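Local coordinates for protein aspartate-semialdehyde dehydrogenase 2 (PDB 2R00) that catalyses the NADPH-dependent reductive dephosphorylation of L-aspartyl-4-phosphate to L-aspartate-semialdehyde, a step toward lysine, methionine and threonine, at residues D94-V108 against E119-C131. Residues are numbered along the deposited sequence; the frame is centred on the assembly and turned at random.
Sequences DNTSHFRYDYDIPLV and EFRNRNIIANPNC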
# COMPACT_ATOMS: atom_id res chain seq x y z
N ASP A 94 3.27 -29.68 1.92
CA ASP A 94 1.86 -29.30 1.81
C ASP A 94 1.67 -27.83 1.49
O ASP A 94 1.95 -26.97 2.32
CB ASP A 94 1.10 -29.62 3.10
CG ASP A 94 -0.39 -29.54 2.91
OD1 ASP A 94 -0.88 -30.11 1.91
OD2 ASP A 94 -1.08 -28.90 3.74
N ASN A 95 1.16 -27.57 0.30
CA ASN A 95 0.88 -26.19 -0.10
C ASN A 95 -0.57 -25.82 0.17
O ASN A 95 -1.32 -25.48 -0.76
CB ASN A 95 1.27 -25.95 -1.56
CG ASN A 95 1.09 -24.50 -1.97
OD1 ASN A 95 1.66 -23.60 -1.37
ND2 ASN A 95 0.26 -24.28 -2.97
N THR A 96 -0.98 -25.93 1.44
CA THR A 96 -2.26 -25.40 1.91
C THR A 96 -2.04 -24.72 3.26
O THR A 96 -0.95 -24.79 3.83
CB THR A 96 -3.38 -26.51 2.05
OG1 THR A 96 -3.21 -27.24 3.27
CG2 THR A 96 -3.33 -27.48 0.88
N SER A 97 -3.08 -24.08 3.78
CA SER A 97 -3.01 -23.53 5.14
C SER A 97 -3.17 -24.61 6.21
O SER A 97 -2.87 -24.35 7.39
CB SER A 97 -4.07 -22.45 5.34
OG SER A 97 -5.35 -23.01 5.11
N HIS A 98 -3.62 -25.80 5.84
CA HIS A 98 -4.06 -26.77 6.86
C HIS A 98 -3.05 -27.07 7.97
O HIS A 98 -3.40 -26.99 9.15
CB HIS A 98 -4.65 -28.07 6.29
CG HIS A 98 -5.20 -28.97 7.36
ND1 HIS A 98 -6.38 -28.69 8.02
CD2 HIS A 98 -4.72 -30.10 7.91
CE1 HIS A 98 -6.59 -29.61 8.95
NE2 HIS A 98 -5.59 -30.48 8.90
N PHE A 99 -1.80 -27.40 7.61
CA PHE A 99 -0.79 -27.81 8.62
C PHE A 99 0.21 -26.74 9.03
O PHE A 99 1.13 -27.02 9.81
CB PHE A 99 -0.01 -29.03 8.14
CG PHE A 99 -0.83 -30.26 7.97
CD1 PHE A 99 -1.23 -31.00 9.07
CD2 PHE A 99 -1.20 -30.69 6.70
CE1 PHE A 99 -2.01 -32.15 8.91
CE2 PHE A 99 -1.96 -31.84 6.53
CZ PHE A 99 -2.37 -32.57 7.64
N ARG A 100 0.03 -25.52 8.53
CA ARG A 100 1.03 -24.46 8.78
C ARG A 100 1.20 -24.09 10.26
O ARG A 100 2.26 -23.64 10.65
CB ARG A 100 0.69 -23.18 7.99
CG ARG A 100 0.69 -23.33 6.48
CD ARG A 100 0.47 -21.99 5.79
NE ARG A 100 0.42 -22.18 4.34
CZ ARG A 100 -0.37 -21.50 3.52
NH1 ARG A 100 -1.19 -20.57 3.99
NH2 ARG A 100 -0.35 -21.76 2.22
N TYR A 101 0.15 -24.27 11.06
CA TYR A 101 0.12 -23.75 12.45
C TYR A 101 0.28 -24.87 13.48
O TYR A 101 0.30 -24.61 14.68
CB TYR A 101 -1.16 -22.88 12.69
CG TYR A 101 -1.39 -21.98 11.50
CD1 TYR A 101 -2.29 -22.35 10.49
CD2 TYR A 101 -0.65 -20.81 11.33
CE1 TYR A 101 -2.46 -21.56 9.36
CE2 TYR A 101 -0.81 -20.01 10.19
CZ TYR A 101 -1.71 -20.40 9.21
OH TYR A 101 -1.87 -19.62 8.09
N ASP A 102 0.40 -26.10 13.00
CA ASP A 102 0.63 -27.26 13.86
C ASP A 102 2.00 -27.17 14.53
O ASP A 102 3.02 -27.06 13.85
CB ASP A 102 0.48 -28.58 13.09
CG ASP A 102 -0.97 -28.89 12.73
OD1 ASP A 102 -1.47 -28.27 11.78
OD2 ASP A 102 -1.61 -29.73 13.40
N TYR A 103 2.00 -27.21 15.86
CA TYR A 103 3.21 -27.04 16.66
C TYR A 103 4.34 -27.97 16.23
O TYR A 103 5.50 -27.56 16.19
CB TYR A 103 2.87 -27.27 18.13
CG TYR A 103 4.05 -27.16 19.09
CD1 TYR A 103 4.64 -25.93 19.34
CD2 TYR A 103 4.54 -28.29 19.74
CE1 TYR A 103 5.71 -25.82 20.22
CE2 TYR A 103 5.61 -28.19 20.63
CZ TYR A 103 6.18 -26.95 20.86
OH TYR A 103 7.24 -26.84 21.74
N ASP A 104 3.98 -29.20 15.91
CA ASP A 104 4.93 -30.26 15.59
C ASP A 104 5.36 -30.34 14.11
O ASP A 104 6.17 -31.20 13.74
CB ASP A 104 4.37 -31.61 16.05
CG ASP A 104 2.89 -31.85 15.60
OD1 ASP A 104 2.12 -30.89 15.32
OD2 ASP A 104 2.51 -33.03 15.56
N ILE A 105 4.84 -29.44 13.28
CA ILE A 105 5.09 -29.49 11.84
C ILE A 105 5.87 -28.25 11.42
O ILE A 105 5.44 -27.13 11.70
CB ILE A 105 3.77 -29.65 11.03
CG1 ILE A 105 3.13 -31.01 11.35
CG2 ILE A 105 4.01 -29.44 9.50
CD1 ILE A 105 1.75 -31.29 10.71
N PRO A 106 7.05 -28.45 10.77
CA PRO A 106 7.85 -27.31 10.33
C PRO A 106 7.18 -26.53 9.20
O PRO A 106 6.56 -27.12 8.32
CB PRO A 106 9.14 -27.97 9.81
CG PRO A 106 8.71 -29.33 9.38
CD PRO A 106 7.69 -29.73 10.41
N LEU A 107 7.32 -25.20 9.24
CA LEU A 107 6.83 -24.31 8.19
C LEU A 107 8.03 -23.63 7.55
O LEU A 107 8.69 -22.81 8.19
CB LEU A 107 5.90 -23.25 8.80
CG LEU A 107 5.36 -22.12 7.91
CD1 LEU A 107 4.40 -22.72 6.86
CD2 LEU A 107 4.65 -21.04 8.75
N VAL A 108 8.31 -23.94 6.29
CA VAL A 108 9.66 -23.72 5.76
C VAL A 108 9.77 -22.78 4.56
O VAL A 108 9.08 -22.95 3.57
CB VAL A 108 10.38 -25.07 5.45
CG1 VAL A 108 11.74 -24.84 4.83
CG2 VAL A 108 10.49 -25.93 6.73
N GLU A 119 12.64 -31.44 11.18
CA GLU A 119 11.42 -31.78 11.91
C GLU A 119 10.37 -32.50 11.06
O GLU A 119 9.27 -32.77 11.54
CB GLU A 119 10.81 -30.54 12.57
CG GLU A 119 11.72 -29.80 13.52
CD GLU A 119 11.85 -30.45 14.90
OE1 GLU A 119 11.17 -31.46 15.18
OE2 GLU A 119 12.65 -29.93 15.72
N PHE A 120 10.70 -32.82 9.80
CA PHE A 120 9.79 -33.57 8.93
C PHE A 120 9.46 -34.92 9.56
O PHE A 120 8.40 -35.49 9.31
CB PHE A 120 10.37 -33.77 7.52
CG PHE A 120 11.35 -34.92 7.41
CD1 PHE A 120 10.91 -36.21 7.09
CD2 PHE A 120 12.71 -34.71 7.63
CE1 PHE A 120 11.82 -37.27 6.99
CE2 PHE A 120 13.62 -35.77 7.53
CZ PHE A 120 13.17 -37.05 7.21
N ARG A 121 10.37 -35.43 10.38
CA ARG A 121 10.18 -36.77 10.94
C ARG A 121 9.14 -36.86 12.07
O ARG A 121 8.72 -37.96 12.44
CB ARG A 121 11.52 -37.42 11.32
CG ARG A 121 12.30 -36.75 12.44
CD ARG A 121 13.43 -37.70 12.89
NE ARG A 121 14.47 -37.07 13.72
CZ ARG A 121 15.35 -37.76 14.45
NH1 ARG A 121 16.27 -37.13 15.17
NH2 ARG A 121 15.31 -39.10 14.46
N ASN A 122 8.72 -35.71 12.59
CA ASN A 122 7.63 -35.65 13.57
C ASN A 122 6.34 -36.28 13.05
O ASN A 122 5.70 -37.06 13.76
CB ASN A 122 7.38 -34.21 14.01
CG ASN A 122 8.52 -33.63 14.83
OD1 ASN A 122 9.43 -34.35 15.27
ND2 ASN A 122 8.49 -32.31 15.05
N ARG A 123 5.96 -35.93 11.82
CA ARG A 123 4.66 -36.29 11.24
C ARG A 123 4.76 -36.69 9.76
O ARG A 123 3.74 -37.01 9.13
CB ARG A 123 3.70 -35.09 11.36
CG ARG A 123 3.16 -34.85 12.78
CD ARG A 123 1.70 -35.35 12.93
NE ARG A 123 0.74 -34.24 13.13
CZ ARG A 123 -0.42 -34.10 12.49
NH1 ARG A 123 -0.79 -34.99 11.58
NH2 ARG A 123 -1.23 -33.07 12.76
N ASN A 124 5.97 -36.65 9.20
CA ASN A 124 6.18 -36.85 7.75
C ASN A 124 5.46 -35.79 6.93
O ASN A 124 5.00 -36.04 5.81
CB ASN A 124 5.79 -38.27 7.30
CG ASN A 124 6.83 -39.32 7.68
OD1 ASN A 124 7.94 -39.00 8.14
ND2 ASN A 124 6.48 -40.59 7.51
N ILE A 125 5.37 -34.59 7.50
CA ILE A 125 4.79 -33.45 6.80
C ILE A 125 5.64 -32.21 7.04
O ILE A 125 6.11 -31.98 8.17
CB ILE A 125 3.32 -33.17 7.24
CG1 ILE A 125 2.43 -34.41 7.08
CG2 ILE A 125 2.71 -32.03 6.40
CD1 ILE A 125 1.15 -34.33 7.90
N ILE A 126 5.85 -31.44 5.97
CA ILE A 126 6.44 -30.10 6.02
C ILE A 126 5.42 -29.16 5.36
O ILE A 126 4.88 -29.48 4.31
CB ILE A 126 7.77 -30.02 5.20
CG1 ILE A 126 8.78 -31.08 5.66
CG2 ILE A 126 8.38 -28.62 5.31
CD1 ILE A 126 9.90 -31.37 4.65
N ALA A 127 5.16 -28.01 5.97
CA ALA A 127 4.15 -27.07 5.46
C ALA A 127 4.81 -25.99 4.62
O ALA A 127 5.85 -25.45 5.01
CB ALA A 127 3.39 -26.45 6.62
N ASN A 128 4.22 -25.70 3.46
CA ASN A 128 4.66 -24.63 2.56
C ASN A 128 3.90 -23.39 3.00
O ASN A 128 2.68 -23.46 3.14
CB ASN A 128 4.28 -24.99 1.10
CG ASN A 128 5.12 -24.27 0.04
OD1 ASN A 128 4.59 -23.71 -0.93
ND2 ASN A 128 6.44 -24.33 0.19
N PRO A 129 4.60 -22.26 3.25
CA PRO A 129 3.88 -21.07 3.69
C PRO A 129 3.11 -20.36 2.57
O PRO A 129 3.23 -20.71 1.39
CB PRO A 129 4.99 -20.14 4.24
CG PRO A 129 6.23 -20.98 4.32
CD PRO A 129 6.05 -22.02 3.22
N ASN A 130 2.33 -19.36 2.98
CA ASN A 130 1.62 -18.48 2.08
C ASN A 130 2.63 -17.70 1.24
O ASN A 130 3.66 -17.27 1.77
CB ASN A 130 0.77 -17.53 2.94
CG ASN A 130 -0.31 -16.84 2.14
OD1 ASN A 130 -0.02 -15.99 1.31
ND2 ASN A 130 -1.56 -17.21 2.40
N CYS A 131 2.35 -17.52 -0.06
CA CYS A 131 3.27 -16.76 -0.94
C CYS A 131 3.58 -15.37 -0.41
O CYS A 131 4.71 -14.91 -0.52
CB CYS A 131 2.78 -16.69 -2.40
SG CYS A 131 4.07 -16.16 -3.64
O HOH W 1 -0.51 -31.17 15.40
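Strand 125-127 is bonded along both backbone edges: Asp94 N meets Ile126 O and Asn128 N meets Asp94 O in parallel register, while Ala127 N bonds to Pro106 O (2.9 Å) and Ala127 O accepts from Val108 N. Between these bonds the methyl of Ala127 packs against CA of Arg100 and CD1 of Leu107. The Arg100 chain runs extended from CG to NE, and NE bonds to Asn128 O (2.9 Å) in the carbonyl plane, on a lone pair. Its guanidinium lies between two backbone pieces: Thr96 and Ser97 over one face, the Pro129-Asn130 peptide over the other. Farther along, CD1 of Ile125 sits over one face of the Phe99 ring in a CH-pi contact, 4.0 Å from the centroid, and His98 covers the opposite face. Arg123 bends at chi2 and chi3 (-103° and -113°). This carries NE to Asp104 OD2 (3.2 Å) and NH2 to Asp102 OD2 (3.4 Å) in two salt bridges, with CD1 of Ile105 over the guanidinium face. A water donates to both aspartates. Asn122 ND2 bonds to Asp104 O (2.9 Å). Strand 125-127 is the outermost regular strand of the Rossmann-type nucleotide-binding domain's sheet; Leu107 adds a single bridge beyond it. Its exit leads to Asn130, whose OD1 caps Ser132 N at the start of helix 131-147, and to the catalytic Cys131; Arg100, a predicted phosphate ligand, is thus tied to the chain just before the nucleophile.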